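Local coordinates for iron uptake protein A2 (Synechocystis sp., PDB 2VOZ) that binds ferric iron in the periplasm, probably as a substrate-binding subunit of an ABC transporter that imports the metal, at residues 184-189 against 337-342. Residues are numbered along the deposited sequence; the frame is centred on the assembly and turned at random. Where two conformers were deposited one is given.
Sequences PETRRW and ARLMNE
R187 on helix 183-195 lays its aliphatic chain across the end of L339, which reaches over from helix 333-342. The two side chains cross at about a right angle. R187 CB lies 4.2 Å from L339 CD2. R187 CG is 4.1 Å and R187 CD 4.2 Å from the same atom, L339 CD2. The CD2 methyl of L339 thus sits against three successive carbons of R187, centred on CG. R187 CG is anti to the backbone N (chi1 -174°), and the chain runs extended from there to NE. The guanidinium then continues past the leucine. The E342 carboxylate has two deposited conformers, so its nearness to this group is doubtful. The other leucine methyl, L339 CD1, sits 4.5 Å from T186 CG2, while T186 OG1 turns back to bond G182 O on its own chain. No hydrogen bond joins the two segments, so the contact is plain apolar helix packing, away from the iron ligands. A salt bridge from R338 to E183 also ties the helices together. L339 further touches L190, and helix 168-181 packs against T186 and M340. On helix 333-342, A337 and N341 pack on Q346, the last residue of the second subunit.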
loop_
_atom_site.group_PDB
_atom_site.type_symbol
_atom_site.label_atom_id
_atom_site.label_comp_id
_atom_site.label_asym_id
_atom_site.label_seq_id
_atom_site.Cartn_x
_atom_site.Cartn_y
_atom_site.Cartn_z
ATOM N N PRO B 184 -2.861 -48.071 -1.063
ATOM C CA PRO B 184 -1.641 -48.876 -0.763
ATOM C C PRO B 184 -0.376 -48.387 -1.500
ATOM O O PRO B 184 0.697 -48.223 -0.876
ATOM C CB PRO B 184 -2.044 -50.284 -1.235
ATOM C CG PRO B 184 -3.566 -50.328 -0.899
ATOM C CD PRO B 184 -4.008 -48.937 -1.426
ATOM N N GLU B 185 -0.497 -48.160 -2.813
ATOM C CA GLU B 185 0.625 -47.605 -3.584
ATOM C C GLU B 185 1.039 -46.220 -3.110
ATOM O O GLU B 185 2.240 -45.925 -2.974
ATOM C CB GLU B 185 0.323 -47.588 -5.081
ATOM C CG GLU B 185 0.360 -48.962 -5.695
ATOM N N THR B 186 0.048 -45.386 -2.818
ATOM C CA THR B 186 0.378 -44.032 -2.410
ATOM C C THR B 186 1.061 -44.026 -1.028
ATOM O O THR B 186 1.998 -43.263 -0.769
ATOM C CB THR B 186 -0.848 -43.119 -2.456
ATOM O OG1 THR B 186 -1.312 -43.073 -3.823
ATOM C CG2 THR B 186 -0.425 -41.684 -2.007
ATOM N N ARG B 187 0.571 -44.878 -0.129
ATOM C CA ARG B 187 1.178 -45.024 1.187
ATOM C C ARG B 187 2.655 -45.420 1.061
ATOM O O ARG B 187 3.510 -44.868 1.745
ATOM C CB ARG B 187 0.405 -46.062 2.000
ATOM C CG ARG B 187 0.888 -46.146 3.411
ATOM C CD ARG B 187 0.034 -47.181 4.161
ATOM N NE ARG B 187 0.701 -47.544 5.404
ATOM C CZ ARG B 187 1.704 -48.421 5.477
ATOM N NH1 ARG B 187 2.258 -48.688 6.655
ATOM N NH2 ARG B 187 2.141 -49.057 4.370
ATOM N N ARG B 188 2.949 -46.353 0.162
ATOM C CA ARG B 188 4.315 -46.813 -0.018
ATOM C C ARG B 188 5.195 -45.656 -0.557
ATOM O O ARG B 188 6.328 -45.447 -0.095
ATOM C CB ARG B 188 4.316 -48.011 -0.961
ATOM C CG ARG B 188 5.708 -48.542 -1.241
ATOM C CD ARG B 188 5.636 -50.032 -1.448
ATOM N NE ARG B 188 6.911 -50.691 -1.758
ATOM C CZ ARG B 188 7.766 -51.212 -0.869
ATOM N NH1 ARG B 188 7.572 -51.121 0.458
ATOM N NH2 ARG B 188 8.851 -51.830 -1.324
ATOM N N TRP B 189 4.647 -44.893 -1.498
ATOM C CA TRP B 189 5.338 -43.711 -2.045
ATOM C C TRP B 189 5.605 -42.702 -0.925
ATOM O O TRP B 189 6.736 -42.231 -0.801
ATOM C CB TRP B 189 4.514 -43.049 -3.157
ATOM C CG TRP B 189 5.047 -41.672 -3.515
ATOM C CD1 TRP B 189 6.212 -41.382 -4.171
ATOM C CD2 TRP B 189 4.391 -40.429 -3.283
ATOM N NE1 TRP B 189 6.343 -40.008 -4.330
ATOM C CE2 TRP B 189 5.233 -39.402 -3.798
ATOM C CE3 TRP B 189 3.178 -40.072 -2.677
ATOM C CZ2 TRP B 189 4.891 -38.032 -3.729
ATOM C CZ3 TRP B 189 2.836 -38.708 -2.606
ATOM C CH2 TRP B 189 3.692 -37.706 -3.152
ATOM N N ALA B 337 -4.636 -36.529 4.287
ATOM C CA ALA B 337 -4.215 -36.059 5.614
ATOM C C ALA B 337 -3.938 -37.252 6.517
ATOM O O ALA B 337 -2.963 -37.284 7.267
ATOM C CB ALA B 337 -5.323 -35.208 6.216
ATOM N N ARG B 338 -4.814 -38.240 6.432
ATOM C CA ARG B 338 -4.640 -39.451 7.249
ATOM C C ARG B 338 -3.333 -40.187 6.907
ATOM O O ARG B 338 -2.568 -40.574 7.796
ATOM C CB ARG B 338 -5.861 -40.354 7.060
ATOM C CG ARG B 338 -5.726 -41.751 7.711
ATOM C CD ARG B 338 -7.106 -42.452 7.694
ATOM N NE ARG B 338 -7.605 -42.632 6.325
ATOM C CZ ARG B 338 -7.096 -43.424 5.387
ATOM N NH1 ARG B 338 -6.003 -44.158 5.613
ATOM N NH2 ARG B 338 -7.720 -43.489 4.194
ATOM N N LEU B 339 -3.086 -40.406 5.625
ATOM C CA LEU B 339 -1.926 -41.173 5.202
ATOM C C LEU B 339 -0.649 -40.387 5.440
ATOM O O LEU B 339 0.346 -40.937 5.884
ATOM C CB LEU B 339 -2.031 -41.497 3.719
ATOM C CG LEU B 339 -2.900 -42.641 3.246
ATOM C CD1 LEU B 339 -2.607 -42.800 1.742
ATOM C CD2 LEU B 339 -2.586 -43.950 3.976
ATOM N N MET B 340 -0.680 -39.078 5.184
ATOM C CA MET B 340 0.533 -38.308 5.458
ATOM C C MET B 340 0.877 -38.342 6.930
ATOM O O MET B 340 2.034 -38.453 7.268
ATOM C CB MET B 340 0.426 -36.875 4.940
ATOM C CG MET B 340 0.488 -36.860 3.422
ATOM S SD MET B 340 0.475 -35.145 2.791
ATOM C CE MET B 340 -1.085 -34.561 3.375
ATOM N N ASN B 341 -0.121 -38.247 7.797
ATOM C CA ASN B 341 0.162 -38.309 9.223
ATOM C C ASN B 341 0.571 -39.712 9.678
ATOM O O ASN B 341 1.510 -39.851 10.459
ATOM C CB ASN B 341 -1.006 -37.729 10.007
ATOM C CG ASN B 341 -0.960 -36.200 9.994
ATOM O OD1 ASN B 341 -0.253 -35.598 10.803
ATOM N ND2 ASN B 341 -1.647 -35.577 9.037
ATOM N N GLU B 342 -0.077 -40.739 9.135
ATOM C CA GLU B 342 0.280 -42.111 9.468
ATOM C C GLU B 342 1.769 -42.376 9.215
ATOM O O GLU B 342 2.451 -42.993 10.046
ATOM C CB GLU B 342 -0.569 -43.095 8.656
ATOM C CG GLU B 342 -0.189 -44.556 8.873
ATOM C CD GLU B 342 -0.808 -45.157 10.130
ATOM O OE1 GLU B 342 -1.616 -44.462 10.787
ATOM O OE2 GLU B 342 -0.495 -46.330 10.454
#